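Local coordinates for cell death abnormality protein 2 (Caenorhabditis elegans, PDB 3QWX) that is a Crk-family adaptor that binds CED-5, forms a ternary complex with CED-5 and CED-12, and is required for cell-corpse engulfment and cell migration, at residues F14-M19 and T37-D42; K26-P31 and S50-E55; Y113-I118 and E144-T149; T133-E138 and L160-L165. One frame throughout, in Å; residues are numbered along the deposited sequence.

Contact 1: F14-M19 and T37-D42; sequences FYFPGM and TFLMRD. With SO4 (sulfate ion), chain B.
Tyr15 and Met40 form the parallel bridge that closes the beta-alpha-beta unit of the SH2 domain, in which 37-42 is a central strand that carries most of FLMRDS, this protein's version of the FLVRES motif. Backbone bonds fix the register: Met40 N gives a nearly straight bond to Phe14 O (2.9 Å, 174° at the hydrogen), and Phe16 N gives a more bent one to Met40 O (2.8 Å). At the start of the strand the edge of Phe38 meets a face of Phe14 in a T-shaped pair, centroids 5.0 Å apart and planes at 79°. Phe16 brings CE1 to 3.7 Å from Leu39 CB, the two side chains lying about at right angles, while Met19, extended through chi1 and chi2, carries its SD out to Leu39 CD2, tip to tip (3.7 Å). Tyr15 OH reaches Asp42 OD1 at the ring edge; the modelled 2.4 Å is doubtfully short for this hydrogen bond. A water accepts from Asp42 N and lies close to Phe16 O and Met19 O. Arg41 leaves this packing, extended from CG to NE, and holds the sulfate edge-on through two nearly straight bonds, NH1 to O1 (2.9 Å) and NH2 to O3 (3.1 Å). That anion, probably from the crystallisation liquor, is also bound by Arg21, Ser43 and Ser44, a site consistent with the phosphotyrosine pocket of SH2 domains. Strand 49-54 pairs along 37-42, helix 21-29 packs against Met19 and Arg41, and helix 92-98 covers Phe14 and Met40 from the other side of the sheet.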
loop_
_atom_site.group_PDB
_atom_site.type_symbol
_atom_site.label_atom_id
_atom_site.label_comp_id
_atom_site.label_asym_id
_atom_site.label_seq_id
_atom_site.Cartn_x
_atom_site.Cartn_y
_atom_site.Cartn_z
ATOM N N PHE A 14 1.565 -2.702 -1.465
ATOM C CA PHE A 14 0.912 -1.431 -1.812
ATOM C C PHE A 14 -0.109 -0.965 -0.768
ATOM O O PHE A 14 -1.069 -0.246 -1.076
ATOM C CB PHE A 14 0.387 -1.377 -3.248
ATOM C CG PHE A 14 -0.342 -2.607 -3.706
ATOM C CD1 PHE A 14 -1.658 -2.828 -3.337
ATOM C CD2 PHE A 14 0.272 -3.507 -4.568
ATOM C CE1 PHE A 14 -2.350 -3.957 -3.799
ATOM C CE2 PHE A 14 -0.407 -4.632 -5.038
ATOM C CZ PHE A 14 -1.715 -4.858 -4.644
ATOM N N TYR A 15 0.155 -1.369 0.475
ATOM C CA TYR A 15 -0.671 -1.052 1.634
ATOM C C TYR A 15 0.044 0.016 2.478
ATOM O O TYR A 15 1.239 -0.104 2.752
ATOM C CB TYR A 15 -0.920 -2.340 2.431
ATOM C CG TYR A 15 -1.478 -2.154 3.822
ATOM C CD1 TYR A 15 -2.663 -1.477 4.036
ATOM C CD2 TYR A 15 -0.820 -2.683 4.921
ATOM C CE1 TYR A 15 -3.168 -1.310 5.314
ATOM C CE2 TYR A 15 -1.317 -2.531 6.199
ATOM C CZ TYR A 15 -2.491 -1.844 6.392
ATOM O OH TYR A 15 -2.981 -1.691 7.671
ATOM N N PHE A 16 -0.678 1.071 2.851
ATOM C CA PHE A 16 -0.079 2.217 3.524
ATOM C C PHE A 16 -0.735 2.451 4.890
ATOM O O PHE A 16 -1.623 3.288 5.035
ATOM C CB PHE A 16 -0.168 3.470 2.645
ATOM C CG PHE A 16 0.620 3.370 1.359
ATOM C CD1 PHE A 16 0.088 2.727 0.241
ATOM C CD2 PHE A 16 1.889 3.910 1.269
ATOM C CE1 PHE A 16 0.821 2.621 -0.941
ATOM C CE2 PHE A 16 2.619 3.823 0.094
ATOM C CZ PHE A 16 2.084 3.172 -1.018
ATOM N N PRO A 17 -0.280 1.699 5.902
ATOM C CA PRO A 17 -0.829 1.701 7.264
ATOM C C PRO A 17 -0.879 3.096 7.913
ATOM O O PRO A 17 -1.805 3.374 8.675
ATOM C CB PRO A 17 0.129 0.786 8.036
ATOM C CG PRO A 17 0.868 0.004 7.005
ATOM C CD PRO A 17 0.924 0.857 5.779
ATOM N N GLY A 18 0.078 3.965 7.614
ATOM C CA GLY A 18 0.072 5.289 8.224
ATOM C C GLY A 18 -0.841 6.333 7.593
ATOM O O GLY A 18 -1.126 7.374 8.195
ATOM N N MET A 19 -1.325 6.050 6.387
ATOM C CA MET A 19 -1.983 7.063 5.559
ATOM C C MET A 19 -3.471 7.271 5.855
ATOM O O MET A 19 -4.228 6.307 6.024
ATOM C CB MET A 19 -1.797 6.686 4.089
ATOM C CG MET A 19 -2.073 7.791 3.100
ATOM S SD MET A 19 -1.878 7.143 1.434
ATOM C CE MET A 19 -0.090 7.071 1.296
ATOM N N THR A 37 -4.392 4.094 -11.109
ATOM C CA THR A 37 -3.437 4.033 -9.995
ATOM C C THR A 37 -4.216 3.890 -8.686
ATOM O O THR A 37 -5.237 4.549 -8.488
ATOM C CB THR A 37 -2.521 5.281 -9.963
ATOM O OG1 THR A 37 -1.996 5.511 -11.271
ATOM C CG2 THR A 37 -1.363 5.100 -9.004
ATOM N N PHE A 38 -3.743 3.021 -7.800
ATOM C CA PHE A 38 -4.475 2.724 -6.571
ATOM C C PHE A 38 -3.545 2.406 -5.401
ATOM O O PHE A 38 -2.360 2.092 -5.583
ATOM C CB PHE A 38 -5.417 1.529 -6.799
ATOM C CG PHE A 38 -4.694 0.226 -6.966
ATOM C CD1 PHE A 38 -4.176 -0.144 -8.198
ATOM C CD2 PHE A 38 -4.499 -0.611 -5.886
ATOM C CE1 PHE A 38 -3.492 -1.335 -8.357
ATOM C CE2 PHE A 38 -3.805 -1.813 -6.034
ATOM C CZ PHE A 38 -3.298 -2.168 -7.274
ATOM N N LEU A 39 -4.090 2.480 -4.195
ATOM C CA LEU A 39 -3.387 1.977 -3.033
ATOM C C LEU A 39 -4.384 1.433 -2.032
ATOM O O LEU A 39 -5.586 1.709 -2.115
ATOM C CB LEU A 39 -2.524 3.066 -2.397
ATOM C CG LEU A 39 -3.193 4.375 -1.961
ATOM C CD1 LEU A 39 -3.918 4.221 -0.623
ATOM C CD2 LEU A 39 -2.123 5.459 -1.859
ATOM N N MET A 40 -3.875 0.658 -1.084
ATOM C CA MET A 40 -4.670 0.235 0.048
ATOM C C MET A 40 -4.152 0.892 1.314
ATOM O O MET A 40 -2.998 1.298 1.385
ATOM C CB MET A 40 -4.658 -1.285 0.189
ATOM C CG MET A 40 -5.658 -1.966 -0.753
ATOM S SD MET A 40 -5.576 -3.735 -0.539
ATOM C CE MET A 40 -6.222 -3.929 1.121
ATOM N N ARG A 41 -5.032 1.011 2.295
ATOM C CA ARG A 41 -4.721 1.694 3.544
ATOM C C ARG A 41 -5.737 1.249 4.577
ATOM O O ARG A 41 -6.657 0.492 4.263
ATOM C CB ARG A 41 -4.811 3.211 3.369
ATOM C CG ARG A 41 -6.176 3.680 2.925
ATOM C CD ARG A 41 -6.252 5.181 2.703
ATOM N NE ARG A 41 -7.561 5.526 2.145
ATOM C CZ ARG A 41 -8.675 5.624 2.866
ATOM N NH1 ARG A 41 -8.632 5.418 4.169
ATOM N NH2 ARG A 41 -9.833 5.920 2.287
ATOM N N ASP A 42 -5.594 1.737 5.803
ATOM C CA ASP A 42 -6.600 1.465 6.823
ATOM C C ASP A 42 -7.854 2.322 6.652
ATOM O O ASP A 42 -7.780 3.499 6.301
ATOM C CB ASP A 42 -5.995 1.639 8.218
ATOM C CG ASP A 42 -4.854 0.680 8.458
ATOM O OD1 ASP A 42 -5.048 -0.521 8.198
ATOM O OD2 ASP A 42 -3.764 1.119 8.869
HETATM S S SO4 B . -12.338 5.840 5.416
HETATM O O1 SO4 B . -10.964 5.732 5.901
HETATM O O2 SO4 B . -12.981 6.976 6.067
HETATM O O3 SO4 B . -12.381 6.046 3.970
HETATM O O4 SO4 B . -13.041 4.602 5.721
HETATM O O HOH W 1 -3.790 3.847 6.655
#

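Contact 2: K26-P31 and S50-E55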
loop_
_atom_site.group_PDB
_atom_site.type_symbol
_atom_site.label_atom_id
_atom_site.label_comp_id
_atom_site.label_asym_id
_atom_site.label_seq_id
_atom_site.Cartn_x
_atom_site.Cartn_y
_atom_site.Cartn_z
ATOM N N LYS A 26 -5.403 13.266 -1.690
ATOM C CA LYS A 26 -4.465 14.251 -2.201
ATOM C C LYS A 26 -3.415 13.604 -3.108
ATOM O O LYS A 26 -3.203 14.057 -4.225
ATOM C CB LYS A 26 -3.780 14.985 -1.045
ATOM C CG LYS A 26 -2.800 16.064 -1.488
ATOM C CD LYS A 26 -1.792 16.377 -0.384
ATOM C CE LYS A 26 -0.690 17.309 -0.876
ATOM N NZ LYS A 26 0.141 17.856 0.248
ATOM N N LEU A 27 -2.754 12.549 -2.629
ATOM C CA LEU A 27 -1.705 11.902 -3.419
ATOM C C LEU A 27 -2.236 11.352 -4.750
ATOM O O LEU A 27 -1.649 11.584 -5.807
ATOM C CB LEU A 27 -1.020 10.792 -2.610
ATOM C CG LEU A 27 -0.242 11.247 -1.373
ATOM C CD1 LEU A 27 0.413 10.059 -0.664
ATOM C CD2 LEU A 27 0.804 12.308 -1.735
ATOM N N LEU A 28 -3.349 10.624 -4.698
ATOM C CA LEU A 28 -3.903 10.015 -5.902
ATOM C C LEU A 28 -4.595 11.034 -6.811
ATOM O O LEU A 28 -4.808 10.771 -8.000
ATOM C CB LEU A 28 -4.823 8.836 -5.551
ATOM C CG LEU A 28 -4.069 7.540 -5.202
ATOM C CD1 LEU A 28 -5.000 6.497 -4.639
ATOM C CD2 LEU A 28 -3.342 6.961 -6.417
ATOM N N GLY A 29 -4.912 12.204 -6.257
ATOM C CA GLY A 29 -5.529 13.271 -7.022
ATOM C C GLY A 29 -4.561 14.195 -7.753
ATOM O O GLY A 29 -4.988 15.049 -8.539
ATOM N N GLU A 30 -3.262 14.028 -7.503
ATOM C CA GLU A 30 -2.248 14.865 -8.145
ATOM C C GLU A 30 -2.299 14.717 -9.676
ATOM O O GLU A 30 -2.625 13.645 -10.191
ATOM C CB GLU A 30 -0.852 14.583 -7.552
ATOM C CG GLU A 30 -0.746 15.035 -6.090
ATOM C CD GLU A 30 0.648 14.916 -5.501
ATOM O OE1 GLU A 30 1.473 14.134 -6.017
ATOM O OE2 GLU A 30 0.914 15.614 -4.503
ATOM N N PRO A 31 -2.013 15.807 -10.409
ATOM C CA PRO A 31 -2.251 15.855 -11.866
ATOM C C PRO A 31 -1.502 14.791 -12.653
ATOM O O PRO A 31 -2.017 14.323 -13.668
ATOM C CB PRO A 31 -1.751 17.251 -12.265
ATOM C CG PRO A 31 -1.843 18.055 -11.016
ATOM C CD PRO A 31 -1.559 17.103 -9.879
ATOM N N SER A 50 -9.348 0.168 3.208
ATOM C CA SER A 50 -9.893 1.042 2.196
ATOM C C SER A 50 -9.019 0.935 0.970
ATOM O O SER A 50 -7.798 0.918 1.075
ATOM C CB SER A 50 -9.906 2.495 2.676
ATOM O OG SER A 50 -11.030 2.747 3.490
ATOM N N LEU A 51 -9.666 0.856 -0.184
ATOM C CA LEU A 51 -9.009 0.904 -1.470
ATOM C C LEU A 51 -9.274 2.292 -2.037
ATOM O O LEU A 51 -10.431 2.678 -2.201
ATOM C CB LEU A 51 -9.613 -0.167 -2.390
ATOM C CG LEU A 51 -9.148 -0.257 -3.840
ATOM C CD1 LEU A 51 -7.681 -0.681 -3.945
ATOM C CD2 LEU A 51 -10.036 -1.225 -4.596
ATOM N N THR A 52 -8.212 3.030 -2.338
ATOM C CA THR A 52 -8.313 4.372 -2.933
ATOM C C THR A 52 -7.737 4.369 -4.359
ATOM O O THR A 52 -6.617 3.904 -4.576
ATOM C CB THR A 52 -7.583 5.455 -2.057
ATOM O OG1 THR A 52 -8.097 5.418 -0.721
ATOM C CG2 THR A 52 -7.794 6.860 -2.623
ATOM N N VAL A 53 -8.516 4.882 -5.316
ATOM C CA VAL A 53 -8.215 4.765 -6.745
ATOM C C VAL A 53 -8.435 6.086 -7.504
ATOM O O VAL A 53 -9.426 6.776 -7.292
ATOM C CB VAL A 53 -9.097 3.675 -7.430
ATOM C CG1 VAL A 53 -8.505 3.252 -8.769
ATOM C CG2 VAL A 53 -9.262 2.465 -6.539
ATOM N N ARG A 54 -7.503 6.427 -8.387
ATOM C CA ARG A 54 -7.699 7.525 -9.337
ATOM C C ARG A 54 -8.477 6.949 -10.518
ATOM O O ARG A 54 -7.967 6.088 -11.243
ATOM C CB ARG A 54 -6.343 8.047 -9.814
ATOM C CG ARG A 54 -6.398 9.109 -10.908
ATOM C CD ARG A 54 -7.096 10.383 -10.466
ATOM N NE ARG A 54 -6.871 11.457 -11.435
ATOM C CZ ARG A 54 -5.821 12.282 -11.404
ATOM N NH1 ARG A 54 -4.915 12.161 -10.441
ATOM N NH2 ARG A 54 -5.681 13.237 -12.322
ATOM N N GLU A 55 -9.717 7.395 -10.688
ATOM C CA GLU A 55 -10.618 6.781 -11.667
ATOM C C GLU A 55 -11.018 7.734 -12.785
ATOM O O GLU A 55 -11.589 7.322 -13.795
ATOM C CB GLU A 55 -11.862 6.212 -10.971
ATOM C CG GLU A 55 -11.528 5.028 -10.061
ATOM C CD GLU A 55 -12.738 4.239 -9.637
ATOM O OE1 GLU A 55 -13.486 3.745 -10.515
ATOM O OE2 GLU A 55 -12.938 4.099 -8.420
#
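Leu28 and Arg54 lie beside each other at the end of helix 21-29, one working through a methyl and the other through the rim of its guanidinium. Leu28 crosses Thr52 at a slant and presses CD1 against the strand: it is 3.5 Å from Thr52 CG2, tighter than usual for two methyls, and 3.1 Å from Thr52 O. The threonine turns that methyl to the helix, while its OG1 serves Arg41 NE. Two residues on, Arg54 starts with CG opposite its own N (chi1 175°) and then bends at chi2 (63°), which brings CD against Leu28 O and swings the guanidinium across the helix end. There NH1 alone grips two carbonyls, both close to the guanidinium plane: Glu30 O at 2.7 Å with a nearly straight bond, and Leu28 O at 2.8 Å with a more bent one (153°). Glu30 O is approached from above its carbonyl plane. NE is bonded to Ala56 O, so the flat group is fixed along more than one edge. In this SH2 domain the contact fastens the end of the helix to the central sheet. A cationic group placed on carbonyls at a helix C-terminus probably offsets the partial negative charge gathered there.

Contact 3: Y113-I118 and E144-T149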
loop_
_atom_site.group_PDB
_atom_site.type_symbol
_atom_site.label_atom_id
_atom_site.label_comp_id
_atom_site.label_asym_id
_atom_site.label_seq_id
_atom_site.Cartn_x
_atom_site.Cartn_y
_atom_site.Cartn_z
ATOM N N TYR A 113 0.130 2.552 -6.572
ATOM C CA TYR A 113 0.785 3.823 -6.261
ATOM C C TYR A 113 2.158 3.575 -5.629
ATOM O O TYR A 113 2.312 2.664 -4.815
ATOM C CB TYR A 113 -0.067 4.658 -5.287
ATOM C CG TYR A 113 0.591 5.970 -4.947
ATOM C CD1 TYR A 113 0.584 7.021 -5.857
ATOM C CD2 TYR A 113 1.248 6.157 -3.733
ATOM C CE1 TYR A 113 1.204 8.224 -5.567
ATOM C CE2 TYR A 113 1.874 7.356 -3.435
ATOM C CZ TYR A 113 1.847 8.389 -4.359
ATOM O OH TYR A 113 2.457 9.596 -4.083
ATOM N N LYS A 114 3.143 4.386 -6.005
ATOM C CA LYS A 114 4.483 4.310 -5.424
ATOM C C LYS A 114 4.979 5.722 -5.142
ATOM O O LYS A 114 4.935 6.593 -6.019
ATOM C CB LYS A 114 5.479 3.601 -6.367
ATOM C CG LYS A 114 5.136 2.148 -6.694
ATOM C CD LYS A 114 6.286 1.450 -7.421
ATOM C CE LYS A 114 7.489 1.217 -6.495
ATOM N NZ LYS A 114 8.717 0.707 -7.197
ATOM N N LYS A 115 5.460 5.948 -3.924
ATOM C CA LYS A 115 6.079 7.223 -3.589
ATOM C C LYS A 115 7.402 7.369 -4.321
ATOM O O LYS A 115 8.099 6.380 -4.537
ATOM C CB LYS A 115 6.314 7.321 -2.085
ATOM C CG LYS A 115 5.048 7.182 -1.247
ATOM C CD LYS A 115 5.363 7.341 0.225
ATOM C CE LYS A 115 4.131 7.101 1.090
ATOM N NZ LYS A 115 4.370 7.440 2.521
ATOM N N PRO A 116 7.749 8.610 -4.709
ATOM C CA PRO A 116 9.013 8.928 -5.389
ATOM C C PRO A 116 10.216 8.714 -4.465
ATOM O O PRO A 116 10.092 8.794 -3.243
ATOM C CB PRO A 116 8.880 10.423 -5.713
ATOM C CG PRO A 116 7.431 10.754 -5.517
ATOM C CD PRO A 116 6.903 9.804 -4.517
ATOM N N ILE A 117 11.369 8.454 -5.064
ATOM C CA ILE A 117 12.589 8.170 -4.317
ATOM C C ILE A 117 13.326 9.471 -4.022
ATOM O O ILE A 117 13.636 10.237 -4.936
ATOM C CB ILE A 117 13.507 7.228 -5.120
ATOM C CG1 ILE A 117 12.753 5.932 -5.476
ATOM C CG2 ILE A 117 14.814 6.970 -4.362
ATOM C CD1 ILE A 117 13.349 5.148 -6.653
ATOM N N ILE A 118 13.588 9.722 -2.744
ATOM C CA ILE A 118 14.367 10.883 -2.332
ATOM C C ILE A 118 15.855 10.611 -2.533
ATOM O O ILE A 118 16.581 11.440 -3.068
ATOM C CB ILE A 118 14.088 11.243 -0.860
ATOM C CG1 ILE A 118 12.676 11.809 -0.728
ATOM C CG2 ILE A 118 15.098 12.248 -0.355
ATOM C CD1 ILE A 118 12.174 11.863 0.689
ATOM N N GLU A 144 15.624 2.364 -0.827
ATOM C CA GLU A 144 15.175 3.618 -1.402
ATOM C C GLU A 144 14.478 4.393 -0.308
ATOM O O GLU A 144 13.531 3.905 0.310
ATOM C CB GLU A 144 14.234 3.352 -2.586
ATOM C CG GLU A 144 14.992 2.887 -3.824
ATOM C CD GLU A 144 14.091 2.258 -4.890
ATOM O OE1 GLU A 144 12.871 2.198 -4.675
ATOM O OE2 GLU A 144 14.620 1.809 -5.931
ATOM N N ILE A 145 14.961 5.603 -0.066
ATOM C CA ILE A 145 14.382 6.467 0.947
ATOM C C ILE A 145 13.222 7.271 0.369
ATOM O O ILE A 145 13.387 7.985 -0.614
ATOM C CB ILE A 145 15.452 7.416 1.526
ATOM C CG1 ILE A 145 16.616 6.607 2.111
ATOM C CG2 ILE A 145 14.856 8.342 2.576
ATOM C CD1 ILE A 145 16.232 5.658 3.242
ATOM N N LEU A 146 12.058 7.158 1.005
ATOM C CA LEU A 146 10.836 7.797 0.529
ATOM C C LEU A 146 10.482 9.033 1.330
ATOM O O LEU A 146 9.713 9.883 0.874
ATOM C CB LEU A 146 9.654 6.826 0.635
ATOM C CG LEU A 146 9.434 5.719 -0.398
ATOM C CD1 LEU A 146 10.622 5.490 -1.292
ATOM C CD2 LEU A 146 9.001 4.450 0.287
ATOM N N SER A 147 11.005 9.122 2.542
ATOM C CA SER A 147 10.679 10.258 3.380
ATOM C C SER A 147 11.709 10.434 4.464
ATOM O O SER A 147 12.091 9.468 5.126
ATOM C CB SER A 147 9.300 10.091 4.016
ATOM O OG SER A 147 8.942 11.282 4.687
ATOM N N LYS A 148 12.170 11.668 4.635
ATOM C CA LYS A 148 13.027 11.987 5.771
ATOM C C LYS A 148 12.221 12.590 6.921
ATOM O O LYS A 148 12.385 13.755 7.279
ATOM C CB LYS A 148 14.189 12.870 5.335
ATOM C CG LYS A 148 15.177 12.102 4.487
ATOM C CD LYS A 148 16.383 12.936 4.108
ATOM C CE LYS A 148 17.405 12.070 3.385
ATOM N NZ LYS A 148 18.671 12.798 3.143
ATOM N N THR A 149 11.344 11.749 7.465
ATOM C CA THR A 149 10.465 12.034 8.597
ATOM C C THR A 149 11.084 12.972 9.632
ATOM O O THR A 149 10.608 14.090 9.868
ATOM C CB THR A 149 10.097 10.695 9.298
ATOM O OG1 THR A 149 10.089 9.631 8.333
ATOM C CG2 THR A 149 8.739 10.778 9.976
HETATM O O HOH W 2 8.664 10.278 -1.455
#
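One water ties Pro116 to Leu146, giving a hydrogen to Leu146 O at 2.6 Å and another to Pro116 O at 2.7 Å. It bridges the chain that leaves the SH2 domain to a strand of the SH3 beta-barrel, just where 113-118 runs into strand 119-123. The direct bond between the two segments comes next to it: Ile118 N donates to Ile145 O at 2.8 Å, arriving nearly along the C=O axis (175°). This bond lies just ahead of the antiparallel pairing of 119-123 with 142-147. Leu146 and Ser147 both face Glu155 of the neighbouring strand 153-157, a classic beta bulge. Lys115 lays its CB on Leu146 CG (3.9 Å) and runs out extended to a salt bridge with Glu155. Ile117 crosses the Glu144 side chain at a slant, CD1 resting 3.5 Å from Glu144 CD. The isoleucine thus packs on a carboxylate held through both oxygens by salt bridges, OE1 to Arg157 and OE2 to Arg142. In Ile118, chi1 (-70°) together with the extended chi2 (165°) carries CD1 over the bulge, 3.2 Å from Leu146 O and 3.5 Å from Ser147 CA.

Contact 4: T133-E138 and L160-L165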
loop_
_atom_site.group_PDB
_atom_site.type_symbol
_atom_site.label_atom_id
_atom_site.label_comp_id
_atom_site.label_asym_id
_atom_site.label_seq_id
_atom_site.Cartn_x
_atom_site.Cartn_y
_atom_site.Cartn_z
ATOM N N THR A 133 6.621 -1.322 12.762
ATOM C CA THR A 133 6.577 -0.236 11.800
ATOM C C THR A 133 7.929 -0.078 11.099
ATOM O O THR A 133 8.063 0.700 10.152
ATOM C CB THR A 133 6.231 1.085 12.511
ATOM O OG1 THR A 133 7.238 1.379 13.495
ATOM C CG2 THR A 133 4.880 0.976 13.195
ATOM N N ASP A 134 8.923 -0.823 11.574
ATOM C CA ASP A 134 10.290 -0.701 11.079
ATOM C C ASP A 134 10.549 -1.644 9.914
ATOM O O ASP A 134 9.891 -2.662 9.784
ATOM C CB ASP A 134 11.292 -0.996 12.197
ATOM C CG ASP A 134 11.191 -0.008 13.352
ATOM O OD1 ASP A 134 10.594 1.077 13.163
ATOM O OD2 ASP A 134 11.708 -0.327 14.443
ATOM N N LEU A 135 11.518 -1.297 9.076
ATOM C CA LEU A 135 11.899 -2.137 7.953
ATOM C C LEU A 135 13.261 -2.766 8.237
ATOM O O LEU A 135 14.282 -2.075 8.178
ATOM C CB LEU A 135 11.956 -1.302 6.666
ATOM C CG LEU A 135 12.444 -2.010 5.399
ATOM C CD1 LEU A 135 11.473 -3.132 4.978
ATOM C CD2 LEU A 135 12.668 -1.032 4.263
ATOM N N PRO A 136 13.280 -4.067 8.579
ATOM C CA PRO A 136 14.564 -4.736 8.838
ATOM C C PRO A 136 15.366 -4.800 7.554
ATOM O O PRO A 136 14.785 -4.882 6.474
ATOM C CB PRO A 136 14.152 -6.151 9.257
ATOM C CG PRO A 136 12.690 -6.055 9.622
ATOM C CD PRO A 136 12.138 -4.985 8.730
ATOM N N PHE A 137 16.684 -4.734 7.659
ATOM C CA PHE A 137 17.527 -4.892 6.485
ATOM C C PHE A 137 18.900 -5.431 6.848
ATOM O O PHE A 137 19.290 -5.462 8.027
ATOM C CB PHE A 137 17.646 -3.581 5.689
ATOM C CG PHE A 137 18.175 -2.421 6.484
ATOM C CD1 PHE A 137 17.307 -1.566 7.146
ATOM C CD2 PHE A 137 19.534 -2.163 6.541
ATOM C CE1 PHE A 137 17.784 -0.494 7.872
ATOM C CE2 PHE A 137 20.027 -1.090 7.275
ATOM C CZ PHE A 137 19.157 -0.254 7.936
ATOM N N GLU A 138 19.628 -5.845 5.820
ATOM C CA GLU A 138 20.951 -6.435 5.988
ATOM C C GLU A 138 22.030 -5.373 5.763
ATOM O O GLU A 138 21.785 -4.363 5.109
ATOM C CB GLU A 138 21.132 -7.604 5.009
ATOM C CG GLU A 138 20.218 -8.816 5.282
ATOM C CD GLU A 138 20.320 -9.873 4.197
ATOM O OE1 GLU A 138 21.452 -10.166 3.773
ATOM O OE2 GLU A 138 19.275 -10.398 3.750
ATOM N N LEU A 160 11.872 -5.709 -2.540
ATOM C CA LEU A 160 10.614 -6.434 -2.618
ATOM C C LEU A 160 9.408 -5.487 -2.679
ATOM O O LEU A 160 8.319 -5.885 -3.092
ATOM C CB LEU A 160 10.494 -7.419 -1.446
ATOM C CG LEU A 160 11.165 -8.798 -1.566
ATOM C CD1 LEU A 160 12.520 -8.736 -2.266
ATOM C CD2 LEU A 160 11.297 -9.467 -0.194
ATOM N N GLY A 161 9.608 -4.234 -2.288
ATOM C CA GLY A 161 8.524 -3.265 -2.263
ATOM C C GLY A 161 7.990 -3.023 -0.863
ATOM O O GLY A 161 7.072 -2.223 -0.666
ATOM N N THR A 162 8.576 -3.711 0.113
ATOM C CA THR A 162 8.203 -3.545 1.513
ATOM C C THR A 162 8.713 -2.220 2.091
ATOM O O THR A 162 9.878 -1.858 1.919
ATOM C CB THR A 162 8.733 -4.701 2.371
ATOM O OG1 THR A 162 8.418 -5.942 1.732
ATOM C CG2 THR A 162 8.112 -4.674 3.777
ATOM N N THR A 163 7.832 -1.514 2.793
ATOM C CA THR A 163 8.124 -0.173 3.286
ATOM C C THR A 163 8.126 -0.125 4.817
ATOM O O THR A 163 7.384 -0.845 5.471
ATOM C CB THR A 163 7.096 0.853 2.754
ATOM O OG1 THR A 163 7.301 1.062 1.345
ATOM C CG2 THR A 163 7.255 2.175 3.463
ATOM N N GLY A 164 8.953 0.744 5.392
ATOM C CA GLY A 164 8.988 0.893 6.829
ATOM C C GLY A 164 10.087 1.857 7.235
ATOM O O GLY A 164 10.853 2.310 6.401
ATOM N N LEU A 165 10.178 2.133 8.527
ATOM C CA LEU A 165 11.123 3.109 9.043
ATOM C C LEU A 165 12.486 2.476 9.307
ATOM O O LEU A 165 12.585 1.322 9.722
ATOM C CB LEU A 165 10.597 3.725 10.343
ATOM C CG LEU A 165 9.351 4.603 10.285
ATOM C CD1 LEU A 165 8.927 5.006 11.690
ATOM C CD2 LEU A 165 9.629 5.819 9.452
#
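Thr133 gives its carbonyl to the strand that starts at Thr163: Leu165 N donates to Thr133 O at 3.0 Å, straight at the hydrogen (168°) and in the carbonyl plane on a lone pair. That same oxygen rests 3.5 Å from Gly164 CA. Asp134 follows, bridged by its backbone to Leu165; its CA lies 3.3 Å from Leu165 O in a CA-H...O contact, and its OD1 sits near Leu165 CB. The other carboxylate oxygen, OD2, accepts from Glu130 N and Arg131 N, which ties this end of the SH3 domain's RT loop to its earlier part. Leu135 N donates to Leu165 O at 2.9 Å, tilted out of the carbonyl plane. Its CG stands opposite its own N (chi1 176°), directing the branch toward Thr162: CD1 and CD2 both lie 3.7 Å from Thr162 O, and CD1 also meets Thr162 CG2 at a slant. Leu135 CB packs on Gly164 CA, and the side chain continues against Ala156 and Val166 in the barrel interior. The chemistry is mainly main chain to main chain: the residues flanking Asp134 engage both the N and the O of Leu165, making a single backbone bridge, and Gly164, having no side chain, permits the close approach.

Overall arrangement
This chain holds the SH2 domain and the first SH3 domain. Contacts 1 and 2 belong to the SH2 domain, contact 4 to the SH3 domain, and contact 3 joins the linking chain to the latter. The first two have centres 10 Å apart, and their strands 37-42 and 49-54 are neighbours in one sheet: Thr52 OG1 lies 2.9 Å from Arg41 NE and so helps position the arginine that holds the sulfate. In contact 3, Tyr113 N is 2.7 Å from Phe38 O of contact 1, and Lys115 packs on Phe16, although the centres are 14 Å apart. Contact 4, its centre 12 Å from that of contact 3, touches it through Leu146 and Thr163. Contacts 2 and 4 lie farthest apart, about 24 Å between centres.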